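Local structure of Alr4995 protein (Nostoc sp., 6LRG) at residues B[17-22]-B[88-93]; B[65-70]-B[253-258]; B[136-141]-B[162-167]. The protein probably hydrolyses arginine to ornithine, ammonia and carbon dioxide in its dihydrolase part, and also carries a Rossmann-fold region that may act further on ornithine. All blocks are in the same frame, centred on the assembly; numbering follows the deposited sequence.

Contact 1: residues B[17-22]-B[88-93]. With ORN (L-ornithine), chain E.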
loop_
_atom_site.group_PDB
_atom_site.type_symbol
_atom_site.label_atom_id
_atom_site.label_comp_id
_atom_site.label_asym_id
_atom_site.label_seq_id
_atom_site.Cartn_x
_atom_site.Cartn_y
_atom_site.Cartn_z
ATOM N N VAL B 17 8.422 -39.433 -27.691
ATOM C CA VAL B 17 8.931 -38.293 -26.946
ATOM C C VAL B 17 9.908 -38.850 -25.906
ATOM O O VAL B 17 9.525 -39.182 -24.790
ATOM C CB VAL B 17 7.794 -37.478 -26.293
ATOM C CG1 VAL B 17 8.346 -36.275 -25.562
ATOM C CG2 VAL B 17 6.798 -37.025 -27.346
ATOM N N ASP B 18 11.169 -38.982 -26.305
ATOM C CA ASP B 18 12.206 -39.616 -25.489
ATOM C C ASP B 18 12.787 -38.693 -24.430
ATOM O O ASP B 18 13.493 -39.140 -23.522
ATOM C CB ASP B 18 13.346 -40.113 -26.389
ATOM C CG ASP B 18 13.055 -41.464 -27.024
ATOM O OD1 ASP B 18 12.394 -42.294 -26.366
ATOM O OD2 ASP B 18 13.469 -41.686 -28.190
ATOM N N TYR B 19 12.502 -37.403 -24.568
ATOM C CA TYR B 19 13.176 -36.367 -23.794
ATOM C C TYR B 19 12.370 -35.073 -23.881
ATOM O O TYR B 19 11.290 -35.062 -24.475
ATOM C CB TYR B 19 14.607 -36.158 -24.307
ATOM C CG TYR B 19 14.692 -36.111 -25.818
ATOM C CD1 TYR B 19 14.379 -34.956 -26.518
ATOM C CD2 TYR B 19 15.062 -37.233 -26.546
ATOM C CE1 TYR B 19 14.436 -34.919 -27.895
ATOM C CE2 TYR B 19 15.124 -37.207 -27.921
ATOM C CZ TYR B 19 14.814 -36.048 -28.590
ATOM O OH TYR B 19 14.869 -36.011 -29.961
ATOM N N VAL B 20 12.892 -33.998 -23.281
ATOM C CA VAL B 20 12.227 -32.686 -23.266
ATOM C C VAL B 20 13.212 -31.567 -23.655
ATOM O O VAL B 20 14.225 -31.343 -22.974
ATOM C CB VAL B 20 11.609 -32.368 -21.872
ATOM C CG1 VAL B 20 10.732 -31.122 -21.943
ATOM C CG2 VAL B 20 10.801 -33.557 -21.348
ATOM N N ILE B 21 12.933 -30.883 -24.765
ATOM C CA ILE B 21 13.825 -29.822 -25.227
ATOM C C ILE B 21 13.031 -28.607 -25.683
ATOM O O ILE B 21 13.606 -27.591 -26.063
ATOM C CB ILE B 21 14.760 -30.292 -26.371
ATOM C CG1 ILE B 21 13.970 -30.860 -27.539
ATOM C CG2 ILE B 21 15.775 -31.323 -25.878
ATOM C CD1 ILE B 21 14.863 -31.281 -28.687
ATOM N N ASN B 22 11.707 -28.715 -25.643
ATOM C CA ASN B 22 10.856 -27.542 -25.776
ATOM C C ASN B 22 9.644 -27.711 -24.854
ATOM O O ASN B 22 9.321 -28.836 -24.470
ATOM C CB ASN B 22 10.443 -27.329 -27.231
ATOM C CG ASN B 22 9.371 -28.282 -27.672
ATOM O OD1 ASN B 22 8.192 -28.059 -27.415
ATOM N ND2 ASN B 22 9.772 -29.355 -28.348
ATOM N N LYS B 88 21.930 -31.671 -28.109
ATOM C CA LYS B 88 22.531 -32.917 -28.577
ATOM C C LYS B 88 21.544 -34.059 -28.817
ATOM O O LYS B 88 21.897 -35.041 -29.472
ATOM C CB LYS B 88 23.617 -33.373 -27.603
ATOM C CG LYS B 88 24.970 -32.804 -27.996
ATOM C CD LYS B 88 25.853 -32.307 -26.852
ATOM C CE LYS B 88 27.087 -31.593 -27.447
ATOM N NZ LYS B 88 28.385 -32.024 -26.835
ATOM N N GLU B 89 20.317 -33.935 -28.323
ATOM C CA GLU B 89 19.308 -34.971 -28.559
ATOM C C GLU B 89 18.954 -35.091 -30.042
ATOM O O GLU B 89 18.347 -36.074 -30.476
ATOM C CB GLU B 89 18.023 -34.686 -27.775
ATOM C CG GLU B 89 18.090 -34.953 -26.286
ATOM C CD GLU B 89 18.875 -33.903 -25.537
ATOM O OE1 GLU B 89 19.081 -32.807 -26.108
ATOM O OE2 GLU B 89 19.288 -34.180 -24.387
ATOM N N ARG B 90 19.299 -34.065 -30.808
ATOM C CA ARG B 90 18.917 -34.023 -32.200
ATOM C C ARG B 90 20.121 -33.977 -33.121
ATOM O O ARG B 90 19.985 -34.193 -34.322
ATOM C CB ARG B 90 18.004 -32.827 -32.463
ATOM C CG ARG B 90 16.599 -33.024 -31.927
ATOM C CD ARG B 90 15.598 -32.099 -32.609
ATOM N NE ARG B 90 15.381 -32.453 -34.007
ATOM C CZ ARG B 90 14.471 -31.875 -34.786
ATOM N NH1 ARG B 90 13.693 -30.919 -34.289
ATOM N NH2 ARG B 90 14.331 -32.250 -36.054
ATOM N N GLN B 91 21.298 -33.734 -32.560
ATOM C CA GLN B 91 22.504 -33.603 -33.366
ATOM C C GLN B 91 22.807 -34.857 -34.176
ATOM O O GLN B 91 23.389 -34.770 -35.252
ATOM C CB GLN B 91 23.694 -33.235 -32.485
ATOM C CG GLN B 91 23.655 -31.771 -32.026
ATOM C CD GLN B 91 24.767 -31.403 -31.062
ATOM O OE1 GLN B 91 25.745 -32.132 -30.915
ATOM N NE2 GLN B 91 24.626 -30.255 -30.408
ATOM N N GLY B 92 22.378 -36.017 -33.689
ATOM C CA GLY B 92 22.607 -37.255 -34.406
ATOM C C GLY B 92 21.778 -37.366 -35.676
ATOM O O GLY B 92 22.044 -38.218 -36.534
ATOM N N GLU B 93 20.768 -36.514 -35.810
ATOM C CA GLU B 93 19.946 -36.522 -37.017
ATOM C C GLU B 93 20.708 -35.914 -38.190
ATOM O O GLU B 93 20.381 -36.175 -39.358
ATOM C CB GLU B 93 18.646 -35.744 -36.809
ATOM C CG GLU B 93 17.749 -36.236 -35.697
ATOM C CD GLU B 93 16.577 -35.288 -35.467
ATOM O OE1 GLU B 93 16.213 -34.537 -36.398
ATOM O OE2 GLU B 93 16.042 -35.263 -34.343
HETATM N N ORN E . 11.119 -32.012 -30.759
HETATM C CA ORN E . 11.488 -31.131 -31.823
HETATM C CB ORN E . 10.267 -30.458 -32.417
HETATM C CG ORN E . 10.678 -29.576 -33.576
HETATM C CD ORN E . 9.453 -29.093 -34.321
HETATM N NE ORN E . 9.763 -27.915 -35.070
HETATM C C ORN E . 12.452 -30.106 -31.273
HETATM O O ORN E . 13.384 -29.643 -31.981
HETATM O OXT ORN E . 12.329 -29.741 -30.079
#
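Tyr19 lies with one ring face against Glu89. Its first torsion (chi1 44°) sets CG between the backbone N and the carbonyl carbon and lays the ring along Glu89. Tyr19 CB only brushes Glu89 CG, at 4.2 Å. The next atom, Tyr19 CG, comes within 3.6 Å of Glu89 CG. Further out the partner changes to Glu89 CB, which stands 3.6 Å from the centroid of the Tyr19 ring, 13° off its normal, in a CH-pi contact. The two side chains slide past each other in opposite directions. At the tip, Tyr19 OH lies 3.5 Å from Glu89 O and near Arg90 CG; its polar partner is Asp65 OD2, at a doubtful, very short length. A leucine in place of Tyr19 would probably leave Glu89 CB without the flat ring face it rests on.

Ile21 CG2 meets Glu89 OE1 at 3.6 Å. Arg90 donates from NH1 to ornithine O (2.7 Å), while NE and NH2 grip Glu93 side-on in a salt bridge. Asn22 ND2 donates to ornithine OXT at 3.1 Å. Asn22, Arg90 and Ile21 thus line the carboxylate site. The contact joins the loop between strand 6-9 and helix 34-49 to the short helix 88-91, just ahead of helix 93-102.

Contact 2: residues B[65-70]-B[253-258]. With ORN (L-ornithine), chain E.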
loop_
_atom_site.group_PDB
_atom_site.type_symbol
_atom_site.label_atom_id
_atom_site.label_comp_id
_atom_site.label_asym_id
_atom_site.label_seq_id
_atom_site.Cartn_x
_atom_site.Cartn_y
_atom_site.Cartn_z
ATOM N N ASP B 65 12.770 -37.480 -33.479
ATOM C CA ASP B 65 12.429 -36.170 -34.022
ATOM C C ASP B 65 12.836 -36.058 -35.495
ATOM O O ASP B 65 12.701 -35.004 -36.107
ATOM C CB ASP B 65 13.100 -35.059 -33.201
ATOM C CG ASP B 65 12.385 -34.781 -31.872
ATOM O OD1 ASP B 65 11.173 -34.472 -31.896
ATOM O OD2 ASP B 65 13.039 -34.875 -30.806
ATOM N N LEU B 66 13.313 -37.156 -36.069
ATOM C CA LEU B 66 13.670 -37.174 -37.485
ATOM C C LEU B 66 12.449 -36.891 -38.356
ATOM O O LEU B 66 12.574 -36.408 -39.481
ATOM C CB LEU B 66 14.300 -38.512 -37.858
ATOM C CG LEU B 66 15.254 -38.482 -39.048
ATOM C CD1 LEU B 66 16.454 -37.630 -38.699
ATOM C CD2 LEU B 66 15.674 -39.895 -39.469
ATOM N N VAL B 67 11.261 -37.161 -37.819
ATOM C CA VAL B 67 10.019 -36.878 -38.531
ATOM C C VAL B 67 9.870 -35.393 -38.830
ATOM O O VAL B 67 9.115 -35.003 -39.720
ATOM C CB VAL B 67 8.785 -37.339 -37.726
ATOM C CG1 VAL B 67 8.680 -38.838 -37.739
ATOM C CG2 VAL B 67 8.853 -36.811 -36.281
ATOM N N PHE B 68 10.578 -34.558 -38.070
ATOM C CA PHE B 68 10.465 -33.112 -38.249
ATOM C C PHE B 68 11.515 -32.618 -39.230
ATOM O O PHE B 68 12.514 -32.008 -38.849
ATOM C CB PHE B 68 10.567 -32.391 -36.903
ATOM C CG PHE B 68 9.423 -32.713 -35.974
ATOM C CD1 PHE B 68 8.109 -32.474 -36.371
ATOM C CD2 PHE B 68 9.655 -33.274 -34.724
ATOM C CE1 PHE B 68 7.048 -32.781 -35.531
ATOM C CE2 PHE B 68 8.596 -33.586 -33.879
ATOM C CZ PHE B 68 7.295 -33.334 -34.280
ATOM N N THR B 69 11.258 -32.890 -40.508
ATOM C CA THR B 69 12.210 -32.607 -41.571
ATOM C C THR B 69 12.357 -31.126 -41.905
ATOM O O THR B 69 13.303 -30.749 -42.581
ATOM C CB THR B 69 11.818 -33.331 -42.846
ATOM O OG1 THR B 69 10.460 -33.001 -43.150
ATOM C CG2 THR B 69 11.965 -34.843 -42.667
ATOM N N ALA B 70 11.427 -30.292 -41.441
ATOM C CA ALA B 70 11.553 -28.843 -41.599
ATOM C C ALA B 70 12.869 -28.348 -40.997
ATOM O O ALA B 70 13.480 -27.390 -41.488
ATOM C CB ALA B 70 10.368 -28.129 -40.959
ATOM N N THR B 253 -2.544 -34.089 -33.609
ATOM C CA THR B 253 -2.430 -33.940 -32.164
ATOM C C THR B 253 -1.299 -34.763 -31.559
ATOM O O THR B 253 -0.716 -34.372 -30.549
ATOM C CB THR B 253 -3.762 -34.317 -31.468
ATOM O OG1 THR B 253 -3.875 -35.743 -31.360
ATOM C CG2 THR B 253 -4.951 -33.772 -32.263
ATOM N N GLU B 254 -0.965 -35.888 -32.176
ATOM C CA GLU B 254 0.084 -36.735 -31.620
ATOM C C GLU B 254 1.477 -36.123 -31.840
ATOM O O GLU B 254 2.462 -36.546 -31.225
ATOM C CB GLU B 254 0.008 -38.134 -32.220
ATOM C CG GLU B 254 0.535 -39.225 -31.305
ATOM C CD GLU B 254 -0.349 -39.472 -30.091
ATOM O OE1 GLU B 254 -1.528 -39.050 -30.099
ATOM O OE2 GLU B 254 0.135 -40.101 -29.124
ATOM N N PHE B 255 1.559 -35.110 -32.696
ATOM C CA PHE B 255 2.840 -34.460 -32.948
ATOM C C PHE B 255 2.928 -33.094 -32.266
ATOM O O PHE B 255 4.027 -32.615 -31.952
ATOM C CB PHE B 255 3.081 -34.352 -34.454
ATOM C CG PHE B 255 3.222 -35.691 -35.129
ATOM C CD1 PHE B 255 4.436 -36.363 -35.120
ATOM C CD2 PHE B 255 2.132 -36.296 -35.743
ATOM C CE1 PHE B 255 4.565 -37.605 -35.733
ATOM C CE2 PHE B 255 2.256 -37.535 -36.357
ATOM C CZ PHE B 255 3.472 -38.190 -36.348
ATOM N N LEU B 256 1.779 -32.478 -32.000
ATOM C CA LEU B 256 1.752 -31.297 -31.142
ATOM C C LEU B 256 2.382 -31.607 -29.787
ATOM O O LEU B 256 2.754 -30.698 -29.063
ATOM C CB LEU B 256 0.330 -30.782 -30.923
ATOM C CG LEU B 256 -0.530 -30.259 -32.071
ATOM C CD1 LEU B 256 -1.394 -29.094 -31.594
ATOM C CD2 LEU B 256 0.311 -29.860 -33.253
ATOM N N LYS B 257 2.498 -32.890 -29.452
ATOM C CA LYS B 257 3.030 -33.322 -28.165
ATOM C C LYS B 257 4.557 -33.458 -28.165
ATOM O O LYS B 257 5.179 -33.671 -27.117
ATOM C CB LYS B 257 2.376 -34.642 -27.763
ATOM C CG LYS B 257 0.838 -34.551 -27.723
ATOM C CD LYS B 257 0.154 -35.859 -27.331
ATOM C CE LYS B 257 1.143 -36.870 -26.758
ATOM N NZ LYS B 257 0.475 -38.155 -26.414
ATOM N N ALA B 258 5.165 -33.336 -29.341
ATOM C CA ALA B 258 6.619 -33.247 -29.403
ATOM C C ALA B 258 7.026 -31.824 -29.743
ATOM O O ALA B 258 8.198 -31.490 -29.717
ATOM C CB ALA B 258 7.183 -34.204 -30.409
HETATM N N ORN E . 11.119 -32.012 -30.759
HETATM C CA ORN E . 11.488 -31.131 -31.823
HETATM C CB ORN E . 10.267 -30.458 -32.417
HETATM C CG ORN E . 10.678 -29.576 -33.576
HETATM C CD ORN E . 9.453 -29.093 -34.321
HETATM N NE ORN E . 9.763 -27.915 -35.070
HETATM C C ORN E . 12.452 -30.106 -31.273
HETATM O O ORN E . 13.384 -29.643 -31.981
HETATM O OXT ORN E . 12.329 -29.741 -30.079
#
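Phe68 and Phe255 each hold CG anti to their own carbonyl carbon, beside the backbone N (chi1 -65° in both). These torsions bring the end of one ring to the rim of the other. Phe68 CZ lies near the plane of the Phe255 ring, 4.2 Å from Phe255 CD1. Ala258 CB comes to the edge of the Phe68 ring, 3.8 Å from CE2.

The Phe68 ring is held between two apolar groups. Val67 CG2 sits over the centre of one face, 3.9 Å above the plane. The same methyl reaches Phe255 CE1 at 4.4 Å, which links the valine to both rings. On the opposite face lies the bound ornithine, whose CD is 4.0 Å above the plane of Phe68 and displaced toward the rim. The ring therefore forms a wall of the pocket for the ligand's aliphatic chain. Phe68 is also the centre of an inverse gamma turn.

The two segments share the ligand's amino group. Ornithine N donates to Asp65 OD1 at 2.7 Å and to Ala258 O at 3.1 Å. The other carboxylate oxygen of Asp65, OD2, has Tyr19 as its partner.

The contact is buried. It joins the loop between strands 53-56 and 73-76 to the short helix 253-256 and the loop that follows. Helix 34-49 packs on Phe255 through Ala37 and Trp41, and helix 93-102 covers Leu66 and Thr69.

Contact 3: residues B[136-141]-B[162-167]. With ORN (L-ornithine), chain E.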
loop_
_atom_site.group_PDB
_atom_site.type_symbol
_atom_site.label_atom_id
_atom_site.label_comp_id
_atom_site.label_asym_id
_atom_site.label_seq_id
_atom_site.Cartn_x
_atom_site.Cartn_y
_atom_site.Cartn_z
ATOM N N TYR B 136 15.442 -15.951 -34.612
ATOM C CA TYR B 136 16.450 -16.210 -33.581
ATOM C C TYR B 136 15.821 -15.919 -32.234
ATOM O O TYR B 136 14.702 -15.417 -32.176
ATOM C CB TYR B 136 17.719 -15.380 -33.787
ATOM C CG TYR B 136 17.578 -13.917 -33.446
ATOM C CD1 TYR B 136 16.908 -13.053 -34.296
ATOM C CD2 TYR B 136 18.127 -13.393 -32.264
ATOM C CE1 TYR B 136 16.782 -11.706 -33.996
ATOM C CE2 TYR B 136 18.000 -12.046 -31.947
ATOM C CZ TYR B 136 17.331 -11.208 -32.818
ATOM O OH TYR B 136 17.210 -9.871 -32.532
ATOM N N GLY B 137 16.523 -16.254 -31.156
ATOM C CA GLY B 137 15.935 -16.182 -29.832
ATOM C C GLY B 137 16.083 -17.452 -29.013
ATOM O O GLY B 137 16.412 -17.389 -27.839
ATOM N N PHE B 138 15.854 -18.611 -29.614
ATOM C CA PHE B 138 15.877 -19.863 -28.854
ATOM C C PHE B 138 16.744 -20.964 -29.480
ATOM O O PHE B 138 17.481 -21.658 -28.783
ATOM C CB PHE B 138 14.437 -20.371 -28.674
ATOM C CG PHE B 138 13.563 -19.434 -27.870
ATOM C CD1 PHE B 138 13.666 -19.380 -26.489
ATOM C CD2 PHE B 138 12.663 -18.592 -28.501
ATOM C CE1 PHE B 138 12.877 -18.511 -25.751
ATOM C CE2 PHE B 138 11.876 -17.729 -27.775
ATOM C CZ PHE B 138 11.981 -17.692 -26.393
ATOM N N ARG B 139 16.652 -21.139 -30.793
ATOM C CA ARG B 139 17.379 -22.222 -31.432
ATOM C C ARG B 139 18.448 -21.717 -32.392
ATOM O O ARG B 139 19.614 -22.056 -32.254
ATOM C CB ARG B 139 16.406 -23.141 -32.158
ATOM C CG ARG B 139 15.461 -23.885 -31.225
ATOM C CD ARG B 139 16.176 -24.886 -30.323
ATOM N NE ARG B 139 15.190 -25.708 -29.631
ATOM C CZ ARG B 139 14.676 -26.848 -30.094
ATOM N NH1 ARG B 139 15.081 -27.349 -31.258
ATOM N NH2 ARG B 139 13.759 -27.499 -29.380
ATOM N N SER B 140 18.065 -20.912 -33.370
ATOM C CA SER B 140 19.064 -20.358 -34.253
ATOM C C SER B 140 19.731 -19.141 -33.642
ATOM O O SER B 140 19.064 -18.228 -33.173
ATOM C CB SER B 140 18.447 -19.997 -35.590
ATOM O OG SER B 140 17.842 -21.149 -36.147
ATOM N N GLU B 141 21.057 -19.139 -33.658
ATOM C CA GLU B 141 21.828 -17.973 -33.293
ATOM C C GLU B 141 21.719 -16.872 -34.349
ATOM O O GLU B 141 21.747 -17.135 -35.560
ATOM C CB GLU B 141 23.296 -18.358 -33.083
ATOM C CG GLU B 141 24.092 -17.330 -32.252
ATOM C CD GLU B 141 23.800 -17.400 -30.752
ATOM O OE1 GLU B 141 24.186 -16.463 -30.018
ATOM O OE2 GLU B 141 23.207 -18.401 -30.302
ATOM N N ILE B 162 10.340 -14.295 -28.812
ATOM C CA ILE B 162 10.349 -13.926 -27.400
ATOM C C ILE B 162 9.517 -14.839 -26.503
ATOM O O ILE B 162 9.665 -14.834 -25.283
ATOM C CB ILE B 162 9.852 -12.483 -27.222
ATOM C CG1 ILE B 162 8.431 -12.344 -27.748
ATOM C CG2 ILE B 162 10.750 -11.511 -27.964
ATOM C CD1 ILE B 162 7.943 -10.925 -27.763
ATOM N N ASP B 163 8.631 -15.609 -27.113
ATOM C CA ASP B 163 7.771 -16.538 -26.391
ATOM C C ASP B 163 8.282 -17.954 -26.611
ATOM O O ASP B 163 8.371 -18.421 -27.749
ATOM C CB ASP B 163 6.322 -16.410 -26.865
ATOM C CG ASP B 163 5.335 -17.172 -25.978
ATOM O OD1 ASP B 163 5.752 -18.110 -25.256
ATOM O OD2 ASP B 163 4.127 -16.832 -26.021
ATOM N N GLU B 164 8.603 -18.634 -25.520
ATOM C CA GLU B 164 9.237 -19.940 -25.573
ATOM C C GLU B 164 8.326 -21.024 -26.135
ATOM O O GLU B 164 8.787 -22.110 -26.501
ATOM C CB GLU B 164 9.698 -20.336 -24.179
ATOM C CG GLU B 164 10.700 -21.461 -24.159
ATOM C CD GLU B 164 11.155 -21.781 -22.756
ATOM O OE1 GLU B 164 10.332 -21.596 -21.825
ATOM O OE2 GLU B 164 12.323 -22.210 -22.586
ATOM N N ARG B 165 7.030 -20.739 -26.182
ATOM C CA ARG B 165 6.077 -21.692 -26.727
ATOM C C ARG B 165 6.291 -21.789 -28.227
ATOM O O ARG B 165 6.176 -22.862 -28.820
ATOM C CB ARG B 165 4.639 -21.275 -26.404
ATOM C CG ARG B 165 4.234 -21.470 -24.941
ATOM C CD ARG B 165 2.808 -20.977 -24.704
ATOM N NE ARG B 165 2.640 -19.611 -25.196
ATOM C CZ ARG B 165 1.485 -18.958 -25.244
ATOM N NH1 ARG B 165 0.366 -19.538 -24.832
ATOM N NH2 ARG B 165 1.456 -17.718 -25.704
ATOM N N PHE B 166 6.614 -20.648 -28.825
ATOM C CA PHE B 166 6.871 -20.549 -30.251
ATOM C C PHE B 166 8.353 -20.357 -30.480
ATOM O O PHE B 166 8.799 -19.303 -30.937
ATOM C CB PHE B 166 6.059 -19.408 -30.851
ATOM C CG PHE B 166 4.605 -19.463 -30.483
ATOM C CD1 PHE B 166 3.737 -20.311 -31.161
ATOM C CD2 PHE B 166 4.110 -18.697 -29.443
ATOM C CE1 PHE B 166 2.391 -20.379 -30.815
ATOM C CE2 PHE B 166 2.764 -18.761 -29.092
ATOM C CZ PHE B 166 1.907 -19.603 -29.777
ATOM N N TYR B 167 9.094 -21.407 -30.132
ATOM C CA TYR B 167 10.550 -21.459 -30.155
ATOM C C TYR B 167 11.131 -21.581 -31.576
ATOM O O TYR B 167 12.319 -21.332 -31.790
ATOM C CB TYR B 167 11.023 -22.634 -29.286
ATOM C CG TYR B 167 10.527 -23.962 -29.798
ATOM C CD1 TYR B 167 9.228 -24.382 -29.554
ATOM C CD2 TYR B 167 11.350 -24.778 -30.564
ATOM C CE1 TYR B 167 8.767 -25.585 -30.048
ATOM C CE2 TYR B 167 10.904 -25.980 -31.053
ATOM C CZ TYR B 167 9.612 -26.386 -30.796
ATOM O OH TYR B 167 9.161 -27.596 -31.309
HETATM N N ORN E . 11.119 -32.012 -30.759
HETATM C CA ORN E . 11.488 -31.131 -31.823
HETATM C CB ORN E . 10.267 -30.458 -32.417
HETATM C CG ORN E . 10.678 -29.576 -33.576
HETATM C CD ORN E . 9.453 -29.093 -34.321
HETATM N NE ORN E . 9.763 -27.915 -35.070
HETATM C C ORN E . 12.452 -30.106 -31.273
HETATM O O ORN E . 13.384 -29.643 -31.981
HETATM O OXT ORN E . 12.329 -29.741 -30.079
HETATM O O HOH W 1 14.811 -19.929 -32.566
#
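Arg139 and Tyr167 form the tight, buried ligand side of this contact. The two side chains lie side by side and point the same way. Tyr167 CD2 stands 3.7 Å above the guanidinium plane of Arg139, displaced toward the rim, with guanidinium and ring planes 32° apart. A bend at chi2 (-66°) carries the Arg139 guanidinium to the ligand. There it grips both oxygens of the ornithine carboxylate at the guanidinium edge: NH1 donates to O at 2.9 Å and NH2 to OXT at 2.7 Å. Glu118 makes a salt bridge with Arg139 NH1, and so helps to fix the group. Tyr167 OH is hydrogen-bonded to Gly259 O and lies 3.3 Å from ornithine CB. At the backbone end of the pair, one water joins the main chains: it accepts from Arg139 N (2.8 Å) and donates to Tyr167 O (3.0 Å).

The Phe138 side is more open to solvent, though the ring is well covered, mainly by backbone. Glu164 CA is 4.1 Å from the Phe138 ring centroid, 29° off the normal, a CH-pi contact. Phe138 CE2 meets Asp163 O at 3.6 Å, and Ile162 C lies at the ring edge. The exposed Glu164 side chain crosses that of Phe138 at about a right angle. An Asx turn, with Asp163 OD1 accepting from Arg165 N, shapes the loop 163-165. Arg165 also makes a salt bridge with Asp163 and another with Glu475 of a second subunit.

The two loops leave the neighbouring parallel strands 132-136 and 155-160 of a mixed sheet. Helix 145-152 connects these strands in a beta-alpha-beta crossover.

How the contacts relate
All three contacts meet at one ornithine, the expected product of arginine hydrolysis; they bind its alpha-amino and carboxylate groups and line its chain. Contacts 1 and 3 supply Arg90 and Arg139, two arginines that converge on the same carboxylate. Contact 2 holds the amino group, and His168 adds a further bond to the ligand. The centres of contacts 1 and 2 are about 11 Å apart, and Asn22 ND2 joins them by a probable hydrogen bond to Ala258 O (3.0 Å). Contact 3 lies further off, its centre about 16 Å from that of contact 1 and 17 Å from that of contact 2. It is tied to contact 1 by a weak bond from Arg139 NH2 to Ile21 O.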